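Local coordinates for protein COG0778: Nitroreductase (Streptococcus pneumoniae, PDB 2B67) that probably catalyses flavin-dependent, NAD(P)H-driven reductions as a member of the nitroreductase family, binding flavin mononucleotide in pockets formed by its two subunits, at residues A[28-39]-A[138-149]; A[150-161]-A[176-185]. All coordinates share one frame; numbering follows the deposited sequence.

Contact 1. Residues A[28-39]-A[138-149]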
loop_
_atom_site.group_PDB
_atom_site.type_symbol
_atom_site.label_atom_id
_atom_site.label_comp_id
_atom_site.label_asym_id
_atom_site.label_seq_id
_atom_site.Cartn_x
_atom_site.Cartn_y
_atom_site.Cartn_z
ATOM N N ASP A 28 14.781 16.328 -4.989
ATOM C CA ASP A 28 14.478 14.913 -5.225
ATOM C C ASP A 28 13.390 14.358 -4.307
ATOM O O ASP A 28 12.570 13.574 -4.750
ATOM C CB ASP A 28 15.732 14.034 -5.131
ATOM C CG ASP A 28 16.755 14.343 -6.230
ATOM O OD1 ASP A 28 16.346 14.863 -7.299
ATOM O OD2 ASP A 28 17.963 14.086 -6.003
ATOM N N VAL A 29 13.406 14.740 -3.025
ATOM C CA VAL A 29 12.378 14.290 -2.094
ATOM C C VAL A 29 11.000 14.781 -2.514
ATOM O O VAL A 29 10.069 13.991 -2.599
ATOM C CB VAL A 29 12.678 14.664 -0.634
ATOM C CG1 VAL A 29 11.516 14.256 0.274
ATOM C CG2 VAL A 29 13.944 13.949 -0.193
ATOM N N ARG A 30 10.914 16.068 -2.858
ATOM C CA ARG A 30 9.674 16.665 -3.331
ATOM C C ARG A 30 9.184 16.008 -4.610
ATOM O O ARG A 30 7.985 15.781 -4.782
ATOM C CB ARG A 30 9.823 18.178 -3.530
ATOM C CG ARG A 30 8.484 18.853 -3.809
ATOM C CD ARG A 30 8.663 20.236 -4.347
ATOM N NE ARG A 30 7.842 20.432 -5.545
ATOM C CZ ARG A 30 6.805 21.252 -5.602
ATOM N NH1 ARG A 30 6.479 21.946 -4.533
ATOM N NH2 ARG A 30 6.101 21.394 -6.717
ATOM N N THR A 31 10.102 15.699 -5.519
ATOM C CA THR A 31 9.689 15.003 -6.739
ATOM C C THR A 31 9.127 13.601 -6.433
ATOM O O THR A 31 8.086 13.215 -6.971
ATOM C CB THR A 31 10.851 14.876 -7.727
ATOM O OG1 THR A 31 11.253 16.193 -8.137
ATOM C CG2 THR A 31 10.448 14.046 -8.927
ATOM N N ALA A 32 9.848 12.837 -5.598
ATOM C CA ALA A 32 9.440 11.467 -5.285
ATOM C C ALA A 32 8.035 11.477 -4.664
ATOM O O ALA A 32 7.208 10.605 -4.947
ATOM C CB ALA A 32 10.453 10.817 -4.347
ATOM N N ILE A 33 7.769 12.493 -3.848
ATOM C CA ILE A 33 6.494 12.596 -3.172
ATOM C C ILE A 33 5.424 12.994 -4.168
ATOM O O ILE A 33 4.303 12.488 -4.108
ATOM C CB ILE A 33 6.550 13.515 -1.912
ATOM C CG1 ILE A 33 7.447 12.891 -0.830
ATOM C CG2 ILE A 33 5.131 13.805 -1.368
ATOM C CD1 ILE A 33 7.680 13.821 0.372
ATOM N N GLU A 34 5.776 13.865 -5.113
ATOM C CA GLU A 34 4.834 14.224 -6.162
ATOM C C GLU A 34 4.492 13.044 -7.080
ATOM O O GLU A 34 3.321 12.868 -7.485
ATOM C CB GLU A 34 5.298 15.449 -6.947
ATOM C CG GLU A 34 4.233 15.991 -7.897
ATOM C CD GLU A 34 4.698 17.225 -8.643
ATOM O OE1 GLU A 34 5.885 17.273 -9.041
ATOM O OE2 GLU A 34 3.890 18.157 -8.815
ATOM N N ILE A 35 5.476 12.215 -7.405
ATOM C CA ILE A 35 5.146 10.971 -8.148
ATOM C C ILE A 35 4.292 9.998 -7.292
ATOM O O ILE A 35 3.315 9.424 -7.788
ATOM C CB ILE A 35 6.427 10.242 -8.702
ATOM C CG1 ILE A 35 7.105 11.092 -9.791
ATOM C CG2 ILE A 35 6.084 8.886 -9.313
ATOM C CD1 ILE A 35 8.509 10.571 -10.153
ATOM N N ALA A 36 4.663 9.826 -6.017
ATOM C CA ALA A 36 4.025 8.865 -5.136
ATOM C C ALA A 36 2.518 9.147 -4.985
ATOM O O ALA A 36 1.717 8.219 -5.012
ATOM C CB ALA A 36 4.700 8.850 -3.739
ATOM N N THR A 37 2.146 10.413 -4.820
ATOM C CA THR A 37 0.706 10.786 -4.681
ATOM C C THR A 37 -0.167 10.631 -5.957
ATOM O O THR A 37 -1.389 10.768 -5.897
ATOM C CB THR A 37 0.531 12.188 -4.099
ATOM O OG1 THR A 37 1.246 13.140 -4.883
ATOM C CG2 THR A 37 1.089 12.234 -2.733
ATOM N N LEU A 38 0.459 10.322 -7.091
ATOM C CA LEU A 38 -0.301 9.846 -8.266
ATOM C C LEU A 38 -0.997 8.527 -7.957
ATOM O O LEU A 38 -1.941 8.168 -8.662
ATOM C CB LEU A 38 0.600 9.673 -9.495
ATOM C CG LEU A 38 1.292 10.947 -9.984
ATOM C CD1 LEU A 38 2.287 10.609 -11.099
ATOM C CD2 LEU A 38 0.271 11.975 -10.494
ATOM N N ALA A 39 -0.565 7.850 -6.883
ATOM C CA ALA A 39 -1.227 6.627 -6.360
ATOM C C ALA A 39 -2.742 6.739 -6.294
ATOM O O ALA A 39 -3.241 7.793 -5.898
ATOM C CB ALA A 39 -0.761 6.353 -4.956
ATOM N N VAL A 138 0.252 4.424 -0.951
ATOM C CA VAL A 138 1.148 5.510 -1.270
ATOM C C VAL A 138 2.582 5.210 -0.771
ATOM O O VAL A 138 3.535 5.660 -1.394
ATOM C CB VAL A 138 0.617 6.936 -0.797
ATOM C CG1 VAL A 138 0.775 7.133 0.709
ATOM C CG2 VAL A 138 1.307 8.092 -1.578
ATOM N N ALA A 139 2.732 4.506 0.364
ATOM C CA ALA A 139 4.058 4.246 0.860
ATOM C C ALA A 139 4.870 3.460 -0.177
ATOM O O ALA A 139 6.025 3.771 -0.421
ATOM C CB ALA A 139 4.009 3.500 2.161
HETATM N N MSE A 140 4.253 2.434 -0.764
HETATM C CA MSE A 140 4.841 1.647 -1.872
HETATM C C MSE A 140 5.283 2.507 -3.084
HETATM O O MSE A 140 6.405 2.363 -3.595
HETATM C CB MSE A 140 3.848 0.594 -2.357
HETATM C CG MSE A 140 4.380 -0.302 -3.497
HETATM SE SE MSE A 140 5.529 -1.694 -2.727
HETATM C CE MSE A 140 7.309 -0.970 -3.014
ATOM N N ASN A 141 4.405 3.409 -3.503
ATOM C CA ASN A 141 4.671 4.263 -4.673
ATOM C C ASN A 141 5.871 5.182 -4.353
ATOM O O ASN A 141 6.757 5.377 -5.190
ATOM C CB ASN A 141 3.411 5.068 -5.053
ATOM C CG ASN A 141 3.257 5.252 -6.573
ATOM O OD1 ASN A 141 3.791 4.477 -7.366
ATOM N ND2 ASN A 141 2.512 6.268 -6.974
ATOM N N LEU A 142 5.914 5.656 -3.105
ATOM C CA LEU A 142 7.002 6.539 -2.618
ATOM C C LEU A 142 8.378 5.862 -2.611
ATOM O O LEU A 142 9.362 6.443 -3.089
ATOM C CB LEU A 142 6.689 7.044 -1.213
ATOM C CG LEU A 142 7.808 7.834 -0.514
ATOM C CD1 LEU A 142 8.186 9.061 -1.363
ATOM C CD2 LEU A 142 7.383 8.228 0.921
ATOM N N VAL A 143 8.455 4.649 -2.062
ATOM C CA VAL A 143 9.749 3.969 -2.039
ATOM C C VAL A 143 10.251 3.614 -3.447
ATOM O O VAL A 143 11.482 3.640 -3.720
ATOM C CB VAL A 143 9.822 2.770 -1.051
ATOM C CG1 VAL A 143 9.564 3.224 0.387
ATOM C CG2 VAL A 143 8.917 1.657 -1.446
ATOM N N LEU A 144 9.306 3.285 -4.335
ATOM C CA LEU A 144 9.642 3.017 -5.738
ATOM C C LEU A 144 10.118 4.269 -6.443
ATOM O O LEU A 144 11.121 4.226 -7.185
ATOM C CB LEU A 144 8.460 2.391 -6.503
ATOM C CG LEU A 144 8.141 0.953 -6.084
ATOM C CD1 LEU A 144 6.741 0.575 -6.640
ATOM C CD2 LEU A 144 9.221 0.019 -6.579
ATOM N N ALA A 145 9.429 5.385 -6.189
ATOM C CA ALA A 145 9.853 6.659 -6.759
ATOM C C ALA A 145 11.269 7.057 -6.289
ATOM O O ALA A 145 12.069 7.538 -7.075
ATOM C CB ALA A 145 8.803 7.790 -6.498
ATOM N N LEU A 146 11.576 6.840 -5.016
ATOM C CA LEU A 146 12.920 7.089 -4.460
ATOM C C LEU A 146 13.965 6.203 -5.130
ATOM O O LEU A 146 15.059 6.678 -5.555
ATOM C CB LEU A 146 12.917 6.833 -2.938
ATOM C CG LEU A 146 12.191 7.923 -2.114
ATOM C CD1 LEU A 146 12.000 7.548 -0.628
ATOM C CD2 LEU A 146 12.875 9.287 -2.254
ATOM N N THR A 147 13.615 4.916 -5.227
ATOM C CA THR A 147 14.445 3.902 -5.858
ATOM C C THR A 147 14.745 4.304 -7.284
ATOM O O THR A 147 15.893 4.245 -7.702
ATOM C CB THR A 147 13.770 2.512 -5.857
ATOM O OG1 THR A 147 13.525 2.087 -4.506
ATOM C CG2 THR A 147 14.658 1.469 -6.576
ATOM N N ASP A 148 13.710 4.687 -8.031
ATOM C CA ASP A 148 13.901 5.201 -9.392
ATOM C C ASP A 148 14.899 6.361 -9.523
ATOM O O ASP A 148 15.486 6.555 -10.574
ATOM C CB ASP A 148 12.572 5.654 -10.000
ATOM C CG ASP A 148 12.656 5.807 -11.517
ATOM O OD1 ASP A 148 12.413 6.926 -12.019
ATOM O OD2 ASP A 148 12.994 4.806 -12.187
ATOM N N GLN A 149 15.047 7.156 -8.469
ATOM C CA GLN A 149 16.014 8.216 -8.488
ATOM C C GLN A 149 17.342 7.792 -7.912
ATOM O O GLN A 149 18.206 8.626 -7.747
ATOM C CB GLN A 149 15.534 9.405 -7.692
ATOM C CG GLN A 149 14.240 10.010 -8.136
ATOM C CD GLN A 149 14.059 11.383 -7.505
ATOM O OE1 GLN A 149 15.040 12.120 -7.360
ATOM N NE2 GLN A 149 12.821 11.745 -7.146
#
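Helix 28-36 packs against helix 138-148 with 8.1 Å between their axes at closest approach and 136° between their directions, bringing Ala36 and Leu142 within 4.5 Å of each other, CA to CA. This is helix-helix packing in the alpha-beta sandwich of the nitroreductase fold, and it illustrates how small residues let two helices come close. Ala32 and Ala36, one turn apart, present methyl groups to the partner helix. Ala36 CB sits on the backbone of Leu142, 3.4 Å from its CA, while Ala32 CB meets Leu146 CD2 at 3.5 Å and also lies near Ala145 CB. With CG anti to the backbone N (chi1 173°), Leu142 swings its CD1 branch alongside Ile33, 3.9 Å from CG1, the two chains pointing the same way. Leu142 and Leu146 also touch strand 174-183, while Ile33 rests on Val52 of strand 48-53, so each helix meets the sheet through its own side chains.

Polar bonds hold the two ends. At one, the Gln149 amide donates through NE2 to Asp28 O at 3.0 Å, a bent bond that gives this carbonyl a second donor besides Ala32 N. At the other, the buried Asn141 side chain reaches the type I turn from Ala36 to Ala39; its amide also bonds to Asn10 of the second subunit, tying the pair to the dimer interface. Asn141 ND2 lies 2.9 Å from Ala36 O, with a nearly straight N-H...O angle of 166°, and approaches from above the carbonyl plane, on the same face as Ala39 N.

Contact 2. Residues A[150-161]-A[176-185]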
loop_
_atom_site.group_PDB
_atom_site.type_symbol
_atom_site.label_atom_id
_atom_site.label_comp_id
_atom_site.label_asym_id
_atom_site.label_seq_id
_atom_site.Cartn_x
_atom_site.Cartn_y
_atom_site.Cartn_z
ATOM N N GLY A 150 17.512 6.515 -7.594
ATOM C CA GLY A 150 18.796 6.021 -7.050
ATOM C C GLY A 150 18.932 6.224 -5.544
ATOM O O GLY A 150 20.047 6.168 -4.998
ATOM N N ILE A 151 17.801 6.472 -4.869
ATOM C CA ILE A 151 17.794 6.760 -3.416
ATOM C C ILE A 151 17.209 5.563 -2.642
ATOM O O ILE A 151 16.130 5.043 -2.999
ATOM C CB ILE A 151 17.065 8.095 -3.100
ATOM C CG1 ILE A 151 17.720 9.254 -3.898
ATOM C CG2 ILE A 151 17.093 8.435 -1.560
ATOM C CD1 ILE A 151 16.904 10.557 -3.930
ATOM N N GLY A 152 17.942 5.122 -1.624
ATOM C CA GLY A 152 17.560 4.003 -0.756
ATOM C C GLY A 152 16.548 4.479 0.274
ATOM O O GLY A 152 16.334 5.698 0.415
ATOM N N SER A 153 15.887 3.538 0.955
ATOM C CA SER A 153 14.854 3.840 1.955
ATOM C C SER A 153 14.558 2.593 2.741
ATOM O O SER A 153 14.883 1.495 2.304
ATOM C CB SER A 153 13.544 4.316 1.290
ATOM O OG SER A 153 13.098 3.407 0.279
ATOM N N ASN A 154 13.919 2.761 3.893
ATOM C CA ASN A 154 13.339 1.633 4.612
ATOM C C ASN A 154 12.025 2.089 5.261
ATOM O O ASN A 154 11.955 3.214 5.751
ATOM C CB ASN A 154 14.312 1.134 5.672
ATOM C CG ASN A 154 13.930 -0.199 6.242
ATOM O OD1 ASN A 154 14.254 -0.499 7.380
ATOM N ND2 ASN A 154 13.250 -1.015 5.457
ATOM N N ILE A 155 11.001 1.223 5.271
ATOM C CA ILE A 155 9.708 1.523 5.895
ATOM C C ILE A 155 9.799 0.945 7.321
ATOM O O ILE A 155 10.170 -0.227 7.499
ATOM C CB ILE A 155 8.559 0.850 5.077
ATOM C CG1 ILE A 155 8.432 1.504 3.697
ATOM C CG2 ILE A 155 7.215 0.920 5.795
ATOM C CD1 ILE A 155 7.702 0.682 2.660
ATOM N N ILE A 156 9.512 1.772 8.325
ATOM C CA ILE A 156 9.654 1.391 9.718
ATOM C C ILE A 156 8.288 1.544 10.351
ATOM O O ILE A 156 7.650 2.603 10.262
ATOM C CB ILE A 156 10.705 2.308 10.472
ATOM C CG1 ILE A 156 12.123 2.017 9.975
ATOM C CG2 ILE A 156 10.625 2.160 11.969
ATOM C CD1 ILE A 156 13.124 3.135 10.386
ATOM N N LEU A 157 7.844 0.462 10.960
ATOM C CA LEU A 157 6.634 0.440 11.725
ATOM C C LEU A 157 6.927 0.354 13.231
ATOM O O LEU A 157 6.066 0.669 14.060
ATOM C CB LEU A 157 5.818 -0.770 11.264
ATOM C CG LEU A 157 4.361 -0.922 11.678
ATOM C CD1 LEU A 157 3.615 0.416 11.647
ATOM C CD2 LEU A 157 3.692 -1.953 10.775
ATOM N N GLY A 158 8.140 -0.060 13.597
ATOM C CA GLY A 158 8.527 -0.159 15.029
ATOM C C GLY A 158 8.963 1.166 15.666
ATOM O O GLY A 158 10.182 1.464 15.793
ATOM N N PHE A 159 7.965 1.969 16.055
ATOM C CA PHE A 159 8.175 3.246 16.699
ATOM C C PHE A 159 6.941 3.558 17.526
ATOM O O PHE A 159 5.879 2.928 17.350
ATOM C CB PHE A 159 8.471 4.387 15.687
ATOM C CG PHE A 159 7.336 4.685 14.754
ATOM C CD1 PHE A 159 7.132 3.917 13.609
ATOM C CD2 PHE A 159 6.468 5.740 15.008
ATOM C CE1 PHE A 159 6.057 4.218 12.716
ATOM C CE2 PHE A 159 5.421 6.035 14.129
ATOM C CZ PHE A 159 5.219 5.272 12.990
ATOM N N ASP A 160 7.102 4.515 18.440
ATOM C CA ASP A 160 6.103 4.877 19.429
ATOM C C ASP A 160 5.146 5.922 18.846
ATOM O O ASP A 160 5.404 7.114 18.941
ATOM C CB ASP A 160 6.805 5.473 20.665
ATOM C CG ASP A 160 5.830 5.821 21.771
ATOM O OD1 ASP A 160 4.617 5.578 21.558
ATOM O OD2 ASP A 160 6.271 6.280 22.860
ATOM N N LYS A 161 4.061 5.465 18.247
ATOM C CA LYS A 161 3.140 6.335 17.535
ATOM C C LYS A 161 2.535 7.432 18.399
ATOM O O LYS A 161 2.221 8.511 17.889
ATOM C CB LYS A 161 2.026 5.530 16.856
ATOM C CG LYS A 161 2.491 4.797 15.605
ATOM C CD LYS A 161 1.505 3.720 15.207
ATOM C CE LYS A 161 1.872 3.026 13.883
ATOM N NZ LYS A 161 0.644 2.383 13.330
ATOM N N PRO A 176 0.202 9.052 12.888
ATOM C CA PRO A 176 1.371 8.539 12.200
ATOM C C PRO A 176 1.136 7.093 11.776
ATOM O O PRO A 176 0.595 6.286 12.544
ATOM C CB PRO A 176 2.501 8.680 13.240
ATOM C CG PRO A 176 1.809 8.750 14.575
ATOM C CD PRO A 176 0.431 9.293 14.331
ATOM N N GLU A 177 1.474 6.781 10.538
ATOM C CA GLU A 177 1.351 5.390 10.079
ATOM C C GLU A 177 2.686 4.646 10.014
ATOM O O GLU A 177 2.771 3.470 10.396
ATOM C CB GLU A 177 0.672 5.345 8.701
ATOM C CG GLU A 177 -0.779 5.893 8.716
ATOM C CD GLU A 177 -1.808 4.917 9.279
ATOM O OE1 GLU A 177 -1.463 3.787 9.691
ATOM O OE2 GLU A 177 -2.983 5.293 9.327
ATOM N N LEU A 178 3.714 5.342 9.522
ATOM C CA LEU A 178 5.012 4.742 9.116
ATOM C C LEU A 178 6.082 5.818 9.155
ATOM O O LEU A 178 5.796 6.994 8.866
ATOM C CB LEU A 178 4.948 4.290 7.626
ATOM C CG LEU A 178 4.150 3.076 7.160
ATOM C CD1 LEU A 178 4.223 2.912 5.629
ATOM C CD2 LEU A 178 4.611 1.779 7.876
ATOM N N LEU A 179 7.316 5.405 9.433
ATOM C CA LEU A 179 8.485 6.250 9.208
ATOM C C LEU A 179 9.237 5.636 8.033
ATOM O O LEU A 179 9.481 4.436 8.014
ATOM C CB LEU A 179 9.414 6.317 10.451
ATOM C CG LEU A 179 8.798 6.753 11.792
ATOM C CD1 LEU A 179 9.896 6.874 12.877
ATOM C CD2 LEU A 179 7.995 8.091 11.669
ATOM N N ILE A 180 9.598 6.458 7.065
ATOM C CA ILE A 180 10.348 6.016 5.899
ATOM C C ILE A 180 11.673 6.724 5.968
ATOM O O ILE A 180 11.721 7.945 5.732
ATOM C CB ILE A 180 9.724 6.490 4.550
ATOM C CG1 ILE A 180 8.188 6.463 4.563
ATOM C CG2 ILE A 180 10.373 5.743 3.383
ATOM C CD1 ILE A 180 7.591 5.254 4.149
ATOM N N THR A 181 12.736 5.989 6.267
ATOM C CA THR A 181 14.067 6.585 6.224
ATOM C C THR A 181 14.529 6.734 4.790
ATOM O O THR A 181 14.213 5.907 3.940
ATOM C CB THR A 181 15.085 5.761 6.993
ATOM O OG1 THR A 181 15.037 4.399 6.531
ATOM C CG2 THR A 181 14.777 5.852 8.542
ATOM N N VAL A 182 15.283 7.793 4.525
ATOM C CA VAL A 182 15.688 8.103 3.147
ATOM C C VAL A 182 17.165 8.422 3.100
ATOM O O VAL A 182 17.661 9.220 3.898
ATOM C CB VAL A 182 14.855 9.248 2.547
ATOM C CG1 VAL A 182 15.210 9.414 1.065
ATOM C CG2 VAL A 182 13.336 8.912 2.674
ATOM N N GLY A 183 17.875 7.751 2.207
ATOM C CA GLY A 183 19.294 8.000 2.069
ATOM C C GLY A 183 19.935 7.082 1.075
ATOM O O GLY A 183 19.326 6.128 0.579
ATOM N N TYR A 184 21.200 7.357 0.789
ATOM C CA TYR A 184 21.974 6.492 -0.078
ATOM C C TYR A 184 22.579 5.377 0.742
ATOM O O TYR A 184 22.980 5.594 1.890
ATOM C CB TYR A 184 23.038 7.323 -0.780
ATOM C CG TYR A 184 22.424 8.337 -1.700
ATOM C CD1 TYR A 184 22.163 9.636 -1.262
ATOM C CD2 TYR A 184 22.073 7.990 -3.008
ATOM C CE1 TYR A 184 21.605 10.584 -2.132
ATOM C CE2 TYR A 184 21.513 8.924 -3.869
ATOM C CZ TYR A 184 21.278 10.214 -3.427
ATOM O OH TYR A 184 20.706 11.144 -4.278
ATOM N N THR A 185 22.655 4.192 0.150
ATOM C CA THR A 185 23.008 2.957 0.854
ATOM C C THR A 185 24.504 2.671 0.900
ATOM O O THR A 185 25.177 2.701 -0.130
ATOM C CB THR A 185 22.406 1.765 0.147
ATOM O OG1 THR A 185 21.036 2.044 -0.171
ATOM C CG2 THR A 185 22.549 0.496 1.010
HETATM O O HOH W 1 0.585 1.870 10.571
HETATM O O HOH W 2 -2.143 2.766 12.293
#
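Strand 152-156 runs antiparallel to strand 176-183, their axes 4.6 Å apart, with Gly152, Asn154 and Ile156 opposite Gly183, Thr181 and Leu179 in hydrogen-bonded pairs. At the Ile156-Leu179 pair both bonds form, Ile156 N to Leu179 O at 2.7 Å and Leu179 N to Ile156 O. At the Gly152 end the bond from Gly152 N to Gly183 O is weak, although the return bond from Gly183 N is almost straight at 175°.

Apolar contacts divide between the faces. On the face turned to helix 124-148, Ile155 CG2 presses on Leu178 CD2 at 3.4 Å, tighter than usual, and Ile155 CG1 lies beside Ile180 CD1. On the other face the Ile156 and Thr181 side chains cross at about a right angle, CD1 of the first touching CG2 of the second. Past the strand, Phe159 has CG between its backbone N and carbonyl carbon (chi1 64°), which turns the ring back over strand 176-183. Leu179 CG then stands above the ring centre in a CH-pi contact, 3.7 Å from the centroid, and Pro176 CB lies at the edge by CE2.

Lys161 NZ and Glu177 OE1, 4.4 Å apart and so not a salt bridge, are linked through water: one molecule accepts from Lys161 NZ at 2.8 Å and lies 2.9 Å from Glu177 OE1. The Glu177 carboxylate has its main partner in Arg175, through OE2.

Gly158 N donates to FMN O4 and Leu157 N does so weakly. A strand outermost in its own chain's sheet, running into a flavin-binding loop, with Pro40 and Ala42 of the second subunit against Ile155 and Leu157, is characteristic of the dimeric nitroreductase fold.

How the contacts relate
Contact 1 closes before contact 2 opens along the chain, and the junction between them is the end of helix 124-148, which leads through Gly150 into strand 152-156. Gly150, with positive phi, is the C-prime residue of the Schellman motif there. The centres lie 13 Å apart, and the two contacts form successive layers: the helix pair on one side, and on the other a pair of strands at one side of the antiparallel sheet, as formed within this chain. Ala139 packs on Leu178, Val143 on Ser153 and Leu146 on Val182, so helix 124-148, a member of contact 1, packs directly on the strands of contact 2. Each contact also meets the second subunit, linking the core of one chain to the dimer and its flavin sites.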